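Local atomic coordinates of aminotransferase (PDB entry 4ZM4), a protein that binds pyridoxal-5'-phosphate and belongs to the class-III aminotransferases, a family with the type I fold of pyridoxal phosphate-dependent enzymes. Residues 104-109 against 327-332; 175-180 against 185-190. The protein carries 1 engineered substitution. All coordinates share one frame; numbering follows the deposited sequence.

Interaction 1: residues 104-109 against 327-332; sequences GALIAE and KIRSLP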
loop_
_atom_site.group_PDB
_atom_site.type_symbol
_atom_site.label_atom_id
_atom_site.label_comp_id
_atom_site.label_asym_id
_atom_site.label_seq_id
_atom_site.Cartn_x
_atom_site.Cartn_y
_atom_site.Cartn_z
ATOM N N GLY B 104 13.871 -1.479 12.427
ATOM C CA GLY B 104 13.125 -1.736 13.650
ATOM C C GLY B 104 13.739 -1.006 14.826
ATOM O O GLY B 104 13.027 -0.340 15.590
ATOM N N ALA B 105 15.063 -1.094 14.961
ATOM C CA ALA B 105 15.777 -0.505 16.132
ATOM C C ALA B 105 15.702 1.008 16.144
ATOM O O ALA B 105 15.449 1.622 17.194
ATOM C CB ALA B 105 17.224 -0.960 16.168
ATOM N N LEU B 106 15.868 1.628 14.980
ATOM C CA LEU B 106 15.632 3.075 14.877
ATOM C C LEU B 106 14.240 3.513 15.322
ATOM O O LEU B 106 14.094 4.506 16.029
ATOM C CB LEU B 106 15.943 3.574 13.457
ATOM C CG LEU B 106 17.451 3.808 13.314
ATOM C CD1 LEU B 106 17.916 3.830 11.862
ATOM C CD2 LEU B 106 17.829 5.099 14.036
ATOM N N ILE B 107 13.197 2.832 14.858
ATOM C CA ILE B 107 11.831 3.180 15.271
ATOM C C ILE B 107 11.722 3.027 16.795
ATOM O O ILE B 107 11.250 3.943 17.465
ATOM C CB ILE B 107 10.758 2.307 14.560
ATOM C CG1 ILE B 107 10.699 2.662 13.063
ATOM C CG2 ILE B 107 9.385 2.504 15.178
ATOM C CD1 ILE B 107 9.956 1.642 12.234
ATOM N N ALA B 108 12.206 1.898 17.337
ATOM C CA ALA B 108 12.092 1.631 18.779
ATOM C C ALA B 108 12.814 2.687 19.629
ATOM O O ALA B 108 12.297 3.108 20.659
ATOM C CB ALA B 108 12.579 0.244 19.129
ATOM N N GLU B 109 13.963 3.138 19.152
ATOM C CA GLU B 109 14.763 4.144 19.856
ATOM C C GLU B 109 14.029 5.459 19.880
ATOM O O GLU B 109 13.953 6.103 20.914
ATOM C CB GLU B 109 16.136 4.343 19.167
ATOM C CG GLU B 109 17.134 5.073 20.044
ATOM C CD GLU B 109 18.362 5.616 19.294
ATOM O OE1 GLU B 109 18.814 5.013 18.297
ATOM O OE2 GLU B 109 18.866 6.657 19.703
ATOM N N LYS B 327 19.062 10.175 9.689
ATOM C CA LYS B 327 19.227 11.630 9.541
ATOM C C LYS B 327 18.570 12.447 10.662
ATOM O O LYS B 327 19.214 13.343 11.232
ATOM C CB LYS B 327 18.671 12.111 8.207
ATOM C CG LYS B 327 18.731 13.605 8.012
ATOM C CD LYS B 327 18.551 13.983 6.557
ATOM C CE LYS B 327 18.505 15.484 6.392
ATOM N NZ LYS B 327 18.248 15.819 4.964
ATOM N N ILE B 328 17.306 12.151 10.962
ATOM C CA ILE B 328 16.575 12.870 12.031
ATOM C C ILE B 328 17.268 12.719 13.411
ATOM O O ILE B 328 17.403 13.676 14.185
ATOM C CB ILE B 328 15.128 12.368 12.142
ATOM C CG1 ILE B 328 14.316 12.831 10.933
ATOM C CG2 ILE B 328 14.475 12.841 13.445
ATOM C CD1 ILE B 328 12.938 12.197 10.840
ATOM N N ARG B 329 17.702 11.499 13.685
ATOM C CA ARG B 329 18.396 11.181 14.931
ATOM C C ARG B 329 19.686 11.983 15.074
ATOM O O ARG B 329 20.030 12.404 16.177
ATOM C CB ARG B 329 18.699 9.695 14.962
ATOM C CG ARG B 329 19.376 9.171 16.226
ATOM C CD ARG B 329 19.996 7.859 15.737
ATOM N NE ARG B 329 20.265 6.704 16.539
ATOM C CZ ARG B 329 20.942 5.642 16.094
ATOM N NH1 ARG B 329 21.495 5.640 14.891
ATOM N NH2 ARG B 329 21.123 4.579 16.900
ATOM N N SER B 330 20.368 12.222 13.959
ATOM C CA SER B 330 21.647 12.925 13.977
ATOM C C SER B 330 21.498 14.429 14.158
ATOM O O SER B 330 22.478 15.137 14.263
ATOM C CB SER B 330 22.423 12.618 12.688
ATOM O OG SER B 330 21.819 13.236 11.568
ATOM N N LEU B 331 20.266 14.923 14.216
ATOM C CA LEU B 331 19.978 16.374 14.277
ATOM C C LEU B 331 19.180 16.682 15.533
ATOM O O LEU B 331 17.954 16.808 15.485
ATOM C CB LEU B 331 19.195 16.800 13.033
ATOM C CG LEU B 331 19.916 16.610 11.685
ATOM C CD1 LEU B 331 18.960 16.971 10.540
ATOM C CD2 LEU B 331 21.176 17.451 11.581
ATOM N N PRO B 332 19.876 16.791 16.670
ATOM C CA PRO B 332 19.165 16.834 17.945
ATOM C C PRO B 332 18.409 18.139 18.196
ATOM O O PRO B 332 17.496 18.152 19.022
ATOM C CB PRO B 332 20.281 16.625 18.986
ATOM C CG PRO B 332 21.517 17.096 18.312
ATOM C CD PRO B 332 21.344 16.811 16.842
#
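The nearest CA atoms of the two segments, those of L106 and R329, lie 8.6 Å apart, so this helix-helix contact in the type I fold of a class-III aminotransferase is bridged by side chains. L106 and E109, one turn apart on helix 98-110, face R329 in the last turn of helix 315-329. The R329 chain, with CG anti to its own N (chi1 -178°) and extended to NE, reaches over to E109 and crosses its side chain at about a right angle. A salt bridge results: OE1 of E109 accepts from NH2 of R329 at 2.7 Å and from NE of R329 at 2.8 Å, both bonds weak because they are strongly bent. NE of R329 also points almost straight at OE2 of E109, but over a long and weak 3.5 Å. Carboxylate and guanidinium are not coplanar, their planes lying 59° apart. Beneath this exposed ion pair, CD2 of buried L106 lies over one guanidinium face, displaced toward its rim, 3.8 Å from CZ of R329. I107 turns to strand 116-120, while K327 forms salt bridges with D76 and E78. Just beyond the helix end, OG of S330 donates to the backbone O of K327 at 2.6 Å.

Interaction 2: residues 175-180 against 185-190; sequences VVPGAL and EALAHT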
loop_
_atom_site.group_PDB
_atom_site.type_symbol
_atom_site.label_atom_id
_atom_site.label_comp_id
_atom_site.label_asym_id
_atom_site.label_seq_id
_atom_site.Cartn_x
_atom_site.Cartn_y
_atom_site.Cartn_z
ATOM N N VAL B 175 -22.611 7.202 11.876
ATOM C CA VAL B 175 -21.538 6.513 11.168
ATOM C C VAL B 175 -21.999 6.333 9.732
ATOM O O VAL B 175 -22.848 5.493 9.462
ATOM C CB VAL B 175 -21.250 5.153 11.822
ATOM C CG1 VAL B 175 -20.161 4.387 11.082
ATOM C CG2 VAL B 175 -20.844 5.358 13.274
ATOM N N VAL B 176 -21.446 7.135 8.818
ATOM C CA VAL B 176 -21.855 7.163 7.413
ATOM C C VAL B 176 -20.710 6.590 6.533
ATOM O O VAL B 176 -19.611 7.132 6.520
ATOM C CB VAL B 176 -22.147 8.599 6.969
ATOM C CG1 VAL B 176 -22.591 8.636 5.500
ATOM C CG2 VAL B 176 -23.213 9.243 7.854
ATOM N N PRO B 177 -20.957 5.487 5.812
ATOM C CA PRO B 177 -19.952 4.972 4.881
ATOM C C PRO B 177 -19.360 6.022 3.925
ATOM O O PRO B 177 -20.068 6.891 3.432
ATOM C CB PRO B 177 -20.730 3.926 4.064
ATOM C CG PRO B 177 -21.866 3.501 4.995
ATOM C CD PRO B 177 -22.247 4.764 5.698
ATOM N N GLY B 178 -18.047 5.922 3.681
ATOM C CA GLY B 178 -17.303 6.938 2.930
ATOM C C GLY B 178 -17.074 6.648 1.456
ATOM O O GLY B 178 -16.480 7.454 0.765
ATOM N N ALA B 179 -17.466 5.471 0.989
ATOM C CA ALA B 179 -17.273 5.099 -0.394
ATOM C C ALA B 179 -18.470 4.298 -0.862
ATOM O O ALA B 179 -19.023 3.523 -0.106
ATOM C CB ALA B 179 -15.989 4.265 -0.536
ATOM N N LEU B 180 -18.817 4.447 -2.135
ATOM C CA LEU B 180 -19.749 3.560 -2.769
ATOM C C LEU B 180 -19.109 2.179 -2.877
ATOM O O LEU B 180 -17.905 2.050 -2.932
ATOM C CB LEU B 180 -20.120 4.063 -4.172
ATOM C CG LEU B 180 -20.883 5.394 -4.335
ATOM C CD1 LEU B 180 -21.094 5.668 -5.814
ATOM C CD2 LEU B 180 -22.224 5.407 -3.619
ATOM N N GLU B 185 -22.429 -4.155 5.859
ATOM C CA GLU B 185 -22.066 -4.361 7.245
ATOM C C GLU B 185 -20.708 -3.704 7.573
ATOM O O GLU B 185 -20.201 -3.844 8.684
ATOM C CB GLU B 185 -22.003 -5.854 7.564
ATOM C CG GLU B 185 -23.274 -6.654 7.266
ATOM C CD GLU B 185 -23.356 -7.167 5.829
ATOM O OE1 GLU B 185 -22.508 -6.813 4.987
ATOM O OE2 GLU B 185 -24.283 -7.922 5.513
ATOM N N ALA B 186 -20.114 -2.985 6.615
ATOM C CA ALA B 186 -18.716 -2.593 6.737
ATOM C C ALA B 186 -18.474 -1.916 8.066
ATOM O O ALA B 186 -17.455 -2.173 8.712
ATOM C CB ALA B 186 -18.318 -1.674 5.609
ATOM N N LEU B 187 -19.411 -1.054 8.479
ATOM C CA LEU B 187 -19.207 -0.200 9.636
ATOM C C LEU B 187 -20.028 -0.606 10.829
ATOM O O LEU B 187 -20.227 0.187 11.745
ATOM C CB LEU B 187 -19.487 1.255 9.243
ATOM C CG LEU B 187 -18.567 1.870 8.177
ATOM C CD1 LEU B 187 -18.993 3.297 7.904
ATOM C CD2 LEU B 187 -17.103 1.869 8.545
ATOM N N ALA B 188 -20.577 -1.826 10.786
ATOM C CA ALA B 188 -21.470 -2.329 11.832
ATOM C C ALA B 188 -20.810 -2.322 13.204
ATOM O O ALA B 188 -21.494 -2.177 14.202
ATOM C CB ALA B 188 -21.896 -3.738 11.502
ATOM N N HIS B 189 -19.480 -2.486 13.231
ATOM C CA HIS B 189 -18.710 -2.617 14.462
ATOM C C HIS B 189 -17.809 -1.402 14.647
ATOM O O HIS B 189 -16.767 -1.468 15.270
ATOM C CB HIS B 189 -17.923 -3.940 14.442
ATOM C CG HIS B 189 -18.801 -5.153 14.346
ATOM N ND1 HIS B 189 -19.384 -5.739 15.448
ATOM C CD2 HIS B 189 -19.219 -5.868 13.284
ATOM C CE1 HIS B 189 -20.152 -6.737 15.066
ATOM N NE2 HIS B 189 -20.044 -6.858 13.757
ATOM N N THR B 190 -18.201 -0.296 14.048
ATOM C CA THR B 190 -17.467 0.925 14.144
ATOM C C THR B 190 -18.418 2.044 14.570
ATOM O O THR B 190 -19.479 2.204 14.013
ATOM C CB THR B 190 -16.841 1.308 12.812
ATOM O OG1 THR B 190 -16.052 0.227 12.306
ATOM C CG2 THR B 190 -15.949 2.559 12.969
#
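L187 packs against V175 and P177 where two pieces of one long surface loop, running between strands 142-146 and 190-193, fold back on each other. The motif on the second piece is a pair of overlapping type I beta turns, E185 to A188 and L187 to T190, which lead into strand 190-193, the last strand within this chain on one side of the seven-stranded sheet of the type I aminotransferase fold. Each turn is closed by its backbone bond, from N of A188 to O of E185 and from N of T190 to O of L187.

The apolar contacts centre on one methyl. With CG beside the backbone N (chi1 -63°) and a straight second torsion, L187 carries CD1 across to the segment 175-180. There it lies 3.6 Å from CG1 of V175 and equally 3.6 Å from CA of P177, with the C of V176 between them at 4.0 Å. The proline ring offers CG to CD1 of L187 at 4.1 Å, a looser touch. V175 CG1 also meets CB of L187, at 3.7 Å, so the valine covers the leucine along its length and not just at the tip.

The polar links lead outward. OG1 of T190 bonds to O of T156, and the backbones of V176 and G178 pair with A160 and L158, so other parts of the same loop help hold both pieces. Across the dimer interface, E185 and H189 form reciprocal hydrogen bonds with H189 and E185 of the second subunit.

V175 further uses its two branches separately: as CG1 faces L187, CG2 makes a van der Waals contact, methyl to carbonyl oxygen, 3.5 Å from the backbone O of T190.

Interactions 1 and 2 lie on opposite sides of the chain's centre, with their centres 37 Å apart and nearest atoms about 25 Å apart, so neither touches the other. In sequence, both halves of interaction 2 fall between the two segments of interaction 1. The seven-stranded sheet relates them: helix 98-110 precedes strand 116-120 at one outer side, whereas the loop of interaction 2 feeds strand 190-193 at the other. Interaction 1 thus joins an early helix to one that follows all the strands of this sheet, while interaction 2 is local to a single connection. Both touch the second subunit; interaction 2 has the clearer part, since E185 and H189 bond across the interface.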